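Local coordinates for protein 5'-tyrosyl-DNA phosphodiesterase (Caenorhabditis elegans, PDB 4FVA) that belongs to the endonuclease/exonuclease/phosphatase family of DNase I-like folds and carries a magnesium ion in its metal site, at residues 97-110 with 137-149. Sequence-based numbering, arbitrary orientation.
With EDO (1,2-ethanediol), chain E.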
loop_
_atom_site.group_PDB
_atom_site.type_symbol
_atom_site.label_atom_id
_atom_site.label_comp_id
_atom_site.label_asym_id
_atom_site.label_seq_id
_atom_site.Cartn_x
_atom_site.Cartn_y
_atom_site.Cartn_z
ATOM N N ILE A 97 -8.384 1.692 -12.653
ATOM C CA ILE A 97 -8.579 2.973 -13.308
ATOM C C ILE A 97 -7.231 3.573 -13.631
ATOM O O ILE A 97 -6.422 3.827 -12.725
ATOM C CB ILE A 97 -9.327 3.963 -12.408
ATOM C CG1 ILE A 97 -10.652 3.358 -11.928
ATOM C CG2 ILE A 97 -9.533 5.291 -13.149
ATOM C CD1 ILE A 97 -11.361 4.224 -10.910
ATOM N N HIS A 98 -6.989 3.807 -14.920
ATOM C CA HIS A 98 -5.754 4.460 -15.361
ATOM C C HIS A 98 -5.849 5.976 -15.212
ATOM O O HIS A 98 -6.767 6.603 -15.742
ATOM C CB HIS A 98 -5.435 4.062 -16.809
ATOM C CG HIS A 98 -4.989 2.639 -16.958
ATOM N ND1 HIS A 98 -5.839 1.564 -16.787
ATOM C CD2 HIS A 98 -3.786 2.111 -17.297
ATOM C CE1 HIS A 98 -5.174 0.439 -16.981
ATOM N NE2 HIS A 98 -3.925 0.743 -17.298
ATOM N N PHE A 99 -4.924 6.565 -14.450
ATOM C CA PHE A 99 -4.895 8.011 -14.308
ATOM C C PHE A 99 -4.617 8.621 -15.676
ATOM O O PHE A 99 -3.594 8.335 -16.305
ATOM C CB PHE A 99 -3.836 8.459 -13.302
ATOM C CG PHE A 99 -4.087 7.991 -11.893
ATOM C CD1 PHE A 99 -5.362 8.020 -11.351
ATOM C CD2 PHE A 99 -3.030 7.580 -11.090
ATOM C CE1 PHE A 99 -5.587 7.611 -10.039
ATOM C CE2 PHE A 99 -3.244 7.162 -9.775
ATOM C CZ PHE A 99 -4.522 7.183 -9.251
ATOM N N GLN A 100 -5.536 9.460 -16.129
ATOM C CA GLN A 100 -5.458 10.075 -17.450
ATOM C C GLN A 100 -4.232 10.984 -17.576
ATOM O O GLN A 100 -3.600 11.045 -18.632
ATOM C CB GLN A 100 -6.771 10.822 -17.718
ATOM C CG GLN A 100 -7.953 9.837 -17.891
ATOM C CD GLN A 100 -9.306 10.500 -18.151
ATOM O OE1 GLN A 100 -9.482 11.702 -17.943
ATOM N NE2 GLN A 100 -10.283 9.697 -18.558
ATOM N N ASN A 101 -3.880 11.661 -16.485
ATOM C CA ASN A 101 -2.770 12.609 -16.477
ATOM C C ASN A 101 -1.409 11.978 -16.173
ATOM O O ASN A 101 -0.425 12.691 -15.970
ATOM C CB ASN A 101 -3.031 13.706 -15.445
ATOM C CG ASN A 101 -2.806 13.223 -14.017
ATOM O OD1 ASN A 101 -2.630 12.020 -13.776
ATOM N ND2 ASN A 101 -2.838 14.145 -13.064
ATOM N N SER A 102 -1.341 10.654 -16.104
ATOM C CA SER A 102 -0.074 10.014 -15.741
ATOM C C SER A 102 0.822 9.682 -16.936
ATOM O O SER A 102 0.369 9.152 -17.955
ATOM C CB SER A 102 -0.296 8.741 -14.928
ATOM O OG SER A 102 0.963 8.210 -14.552
ATOM N N GLY A 103 2.107 9.976 -16.792
ATOM C CA GLY A 103 3.078 9.529 -17.772
ATOM C C GLY A 103 3.794 8.267 -17.305
ATOM O O GLY A 103 4.741 7.809 -17.951
ATOM N N MET A 104 3.320 7.683 -16.205
ATOM C CA MET A 104 4.012 6.565 -15.564
ATOM C C MET A 104 3.130 5.309 -15.368
ATOM O O MET A 104 3.386 4.476 -14.482
ATOM C CB MET A 104 4.607 7.043 -14.232
ATOM C CG MET A 104 5.602 8.186 -14.384
ATOM S SD MET A 104 6.235 8.781 -12.796
ATOM C CE MET A 104 6.965 10.347 -13.292
ATOM N N TYR A 105 2.105 5.185 -16.211
ATOM C CA TYR A 105 1.173 4.049 -16.220
ATOM C C TYR A 105 0.506 3.845 -14.862
ATOM O O TYR A 105 0.179 2.706 -14.499
ATOM C CB TYR A 105 1.861 2.731 -16.606
ATOM C CG TYR A 105 2.901 2.841 -17.693
ATOM C CD1 TYR A 105 2.560 3.214 -18.990
ATOM C CD2 TYR A 105 4.231 2.539 -17.423
ATOM C CE1 TYR A 105 3.528 3.307 -19.982
ATOM C CE2 TYR A 105 5.206 2.630 -18.402
ATOM C CZ TYR A 105 4.851 3.009 -19.679
ATOM O OH TYR A 105 5.826 3.092 -20.652
ATOM N N ARG A 106 0.321 4.926 -14.107
ATOM C CA ARG A 106 -0.206 4.803 -12.754
ATOM C C ARG A 106 -1.714 4.642 -12.769
ATOM O O ARG A 106 -2.408 5.193 -13.643
ATOM C CB ARG A 106 0.231 5.991 -11.890
ATOM C CG ARG A 106 1.751 6.188 -11.850
ATOM C CD ARG A 106 2.503 4.922 -11.387
ATOM N NE ARG A 106 3.954 5.084 -11.537
ATOM C CZ ARG A 106 4.714 5.750 -10.673
ATOM N NH1 ARG A 106 4.154 6.294 -9.599
ATOM N NH2 ARG A 106 6.028 5.870 -10.875
ATOM N N THR A 107 -2.223 3.910 -11.774
ATOM C CA THR A 107 -3.601 3.469 -11.767
ATOM C C THR A 107 -4.174 3.529 -10.359
ATOM O O THR A 107 -3.436 3.532 -9.364
ATOM C CB THR A 107 -3.699 1.993 -12.233
ATOM O OG1 THR A 107 -2.860 1.183 -11.385
ATOM C CG2 THR A 107 -3.229 1.838 -13.693
ATOM N N LEU A 108 -5.495 3.537 -10.276
ATOM C CA LEU A 108 -6.158 3.297 -8.999
ATOM C C LEU A 108 -6.742 1.912 -9.126
ATOM O O LEU A 108 -7.655 1.681 -9.928
ATOM C CB LEU A 108 -7.253 4.331 -8.747
ATOM C CG LEU A 108 -8.045 4.201 -7.447
ATOM C CD1 LEU A 108 -7.092 4.197 -6.273
ATOM C CD2 LEU A 108 -9.018 5.376 -7.330
ATOM N N GLN A 109 -6.190 0.983 -8.353
ATOM C CA GLN A 109 -6.612 -0.417 -8.394
ATOM C C GLN A 109 -7.641 -0.642 -7.298
ATOM O O GLN A 109 -7.346 -0.437 -6.117
ATOM C CB GLN A 109 -5.411 -1.351 -8.195
ATOM C CG GLN A 109 -5.760 -2.850 -8.236
ATOM C CD GLN A 109 -4.560 -3.730 -7.978
ATOM O OE1 GLN A 109 -3.583 -3.286 -7.364
ATOM N NE2 GLN A 109 -4.622 -4.988 -8.434
ATOM N N ILE A 110 -8.845 -1.067 -7.679
ATOM C CA ILE A 110 -9.933 -1.200 -6.714
ATOM C C ILE A 110 -10.419 -2.629 -6.653
ATOM O O ILE A 110 -10.818 -3.196 -7.676
ATOM C CB ILE A 110 -11.122 -0.266 -7.059
ATOM C CG1 ILE A 110 -10.661 1.191 -7.062
ATOM C CG2 ILE A 110 -12.239 -0.392 -6.030
ATOM C CD1 ILE A 110 -11.732 2.177 -7.582
ATOM N N ARG A 137 0.482 14.560 -9.274
ATOM C CA ARG A 137 0.283 13.811 -8.034
ATOM C C ARG A 137 -0.862 14.381 -7.196
ATOM O O ARG A 137 -1.701 13.637 -6.686
ATOM C CB ARG A 137 1.579 13.759 -7.220
ATOM C CG ARG A 137 1.416 13.202 -5.813
ATOM C CD ARG A 137 2.779 12.867 -5.213
ATOM N NE ARG A 137 3.653 14.033 -5.109
ATOM C CZ ARG A 137 4.645 14.301 -5.955
ATOM N NH1 ARG A 137 4.883 13.487 -6.974
ATOM N NH2 ARG A 137 5.399 15.381 -5.786
ATOM N N CYS A 138 -0.907 15.702 -7.064
ATOM C CA CYS A 138 -1.955 16.331 -6.266
ATOM C C CYS A 138 -3.331 16.119 -6.880
ATOM O O CYS A 138 -4.319 15.939 -6.167
ATOM C CB CYS A 138 -1.676 17.829 -6.074
ATOM S SG CYS A 138 -0.320 18.199 -4.977
ATOM N N ALA A 139 -3.400 16.130 -8.204
ATOM C CA ALA A 139 -4.666 15.863 -8.881
ATOM C C ALA A 139 -5.112 14.423 -8.662
ATOM O O ALA A 139 -6.292 14.150 -8.449
ATOM C CB ALA A 139 -4.547 16.163 -10.371
ATOM N N GLN A 140 -4.164 13.495 -8.740
ATOM C CA GLN A 140 -4.480 12.084 -8.534
ATOM C C GLN A 140 -5.018 11.858 -7.123
ATOM O O GLN A 140 -6.018 11.164 -6.943
ATOM C CB GLN A 140 -3.254 11.215 -8.820
ATOM C CG GLN A 140 -2.861 11.201 -10.298
ATOM C CD GLN A 140 -1.466 10.638 -10.533
ATOM O OE1 GLN A 140 -0.772 10.240 -9.591
ATOM N NE2 GLN A 140 -1.041 10.621 -11.800
ATOM N N PHE A 141 -4.346 12.426 -6.124
ATOM C CA PHE A 141 -4.786 12.275 -4.741
ATOM C C PHE A 141 -6.231 12.779 -4.569
ATOM O O PHE A 141 -7.063 12.106 -3.952
ATOM C CB PHE A 141 -3.838 12.997 -3.786
ATOM C CG PHE A 141 -4.159 12.772 -2.331
ATOM C CD1 PHE A 141 -3.619 11.688 -1.650
ATOM C CD2 PHE A 141 -5.014 13.633 -1.651
ATOM C CE1 PHE A 141 -3.921 11.466 -0.306
ATOM C CE2 PHE A 141 -5.322 13.420 -0.311
ATOM C CZ PHE A 141 -4.769 12.336 0.363
ATOM N N GLY A 142 -6.515 13.965 -5.119
ATOM C CA GLY A 142 -7.852 14.540 -5.062
ATOM C C GLY A 142 -8.858 13.608 -5.711
ATOM O O GLY A 142 -9.919 13.316 -5.149
ATOM N N PHE A 143 -8.494 13.092 -6.877
ATOM C CA PHE A 143 -9.331 12.153 -7.593
ATOM C C PHE A 143 -9.585 10.922 -6.741
ATOM O O PHE A 143 -10.722 10.447 -6.638
ATOM C CB PHE A 143 -8.662 11.773 -8.919
ATOM C CG PHE A 143 -9.381 10.702 -9.689
ATOM C CD1 PHE A 143 -10.381 11.026 -10.600
ATOM C CD2 PHE A 143 -9.053 9.361 -9.505
ATOM C CE1 PHE A 143 -11.055 10.024 -11.312
ATOM C CE2 PHE A 143 -9.710 8.355 -10.213
ATOM C CZ PHE A 143 -10.710 8.686 -11.119
ATOM N N CYS A 144 -8.539 10.403 -6.111
ATOM C CA CYS A 144 -8.719 9.220 -5.276
ATOM C C CYS A 144 -9.674 9.507 -4.122
ATOM O O CYS A 144 -10.546 8.700 -3.813
ATOM C CB CYS A 144 -7.376 8.705 -4.749
ATOM S SG CYS A 144 -6.329 7.989 -6.036
ATOM N N MET A 145 -9.517 10.665 -3.493
ATOM C CA MET A 145 -10.383 11.010 -2.363
ATOM C C MET A 145 -11.848 11.179 -2.797
ATOM O O MET A 145 -12.773 10.782 -2.082
ATOM C CB MET A 145 -9.851 12.245 -1.621
ATOM C CG MET A 145 -8.679 11.948 -0.652
ATOM S SD MET A 145 -9.072 10.627 0.534
ATOM C CE MET A 145 -7.529 10.450 1.430
ATOM N N ASP A 146 -12.061 11.732 -3.982
ATOM C CA ASP A 146 -13.411 11.848 -4.507
ATOM C C ASP A 146 -14.031 10.476 -4.693
ATOM O O ASP A 146 -15.213 10.264 -4.408
ATOM C CB ASP A 146 -13.416 12.620 -5.826
ATOM C CG ASP A 146 -13.130 14.107 -5.638
ATOM O OD1 ASP A 146 -13.297 14.616 -4.514
ATOM O OD2 ASP A 146 -12.756 14.771 -6.627
ATOM N N LYS A 147 -13.224 9.539 -5.179
ATOM C CA LYS A 147 -13.680 8.182 -5.386
ATOM C C LYS A 147 -14.037 7.521 -4.060
ATOM O O LYS A 147 -15.068 6.847 -3.949
ATOM C CB LYS A 147 -12.609 7.383 -6.132
ATOM C CG LYS A 147 -13.003 5.950 -6.472
ATOM C CD LYS A 147 -14.273 5.906 -7.308
ATOM C CE LYS A 147 -14.529 4.511 -7.865
ATOM N NZ LYS A 147 -14.591 3.459 -6.804
ATOM N N VAL A 148 -13.182 7.712 -3.058
ATOM C CA VAL A 148 -13.454 7.238 -1.699
ATOM C C VAL A 148 -14.728 7.855 -1.133
ATOM O O VAL A 148 -15.564 7.155 -0.569
ATOM C CB VAL A 148 -12.252 7.519 -0.752
ATOM C CG1 VAL A 148 -12.632 7.324 0.723
ATOM C CG2 VAL A 148 -11.068 6.621 -1.115
ATOM N N ARG A 149 -14.881 9.170 -1.300
ATOM C CA ARG A 149 -16.072 9.863 -0.811
ATOM C C ARG A 149 -17.321 9.217 -1.421
ATOM O O ARG A 149 -18.282 8.923 -0.717
ATOM C CB ARG A 149 -16.004 11.356 -1.170
ATOM C CG ARG A 149 -16.904 12.278 -0.351
ATOM C CD ARG A 149 -16.619 13.751 -0.679
ATOM N NE ARG A 149 -15.203 14.088 -0.541
ATOM C CZ ARG A 149 -14.396 14.329 -1.576
ATOM N NH1 ARG A 149 -13.110 14.615 -1.385
ATOM N NH2 ARG A 149 -14.879 14.289 -2.814
HETATM C C1 EDO E . -6.430 12.081 -13.306
HETATM O O1 EDO E . -6.932 13.117 -12.441
HETATM C C2 EDO E . -7.531 11.034 -13.514
HETATM O O2 EDO E . -7.246 10.204 -14.648
#
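The loop joining antiparallel strands 90-98 and 107-115 packs with both strands against helix 134-154, the F99 ring lying beneath Q140. CG of Q140 sits over one ring face, 3.9 Å from the centroid, a CH-pi contact, and its amide runs on past the rim at CD2, nearly parallel to the ring (planes 18° apart). The opposite face rests on the backbone at T107 and L108. Q140 NE2 donates to N101 OD1 (2.9 Å, 165° at the hydrogen), tilted from the acceptor's carbonyl plane. N101 belongs to the type I turn from F99 to S102, and its chi1 of 76° sets CG between the backbone N and carbonyl carbon. In this DNase I-like fold the helix covers one face of a mixed sheet; the axis of 137-149 runs roughly parallel to that of strand 107-110, 10.4 Å away. Between them, C144 SG approaches F99 CZ (3.8 Å) obliquely to the ring and touches L108 CD1; C144 and L108 also touch F162 of strand 159-163. F143 lays CD2 at the F99 ring edge, 3.9 Å from CE1, and meets I97 CG2 through CZ. K147 bends at chi2 and chi4, bringing its end, tip to tip, to I110 CD1 (NZ 3.2 Å).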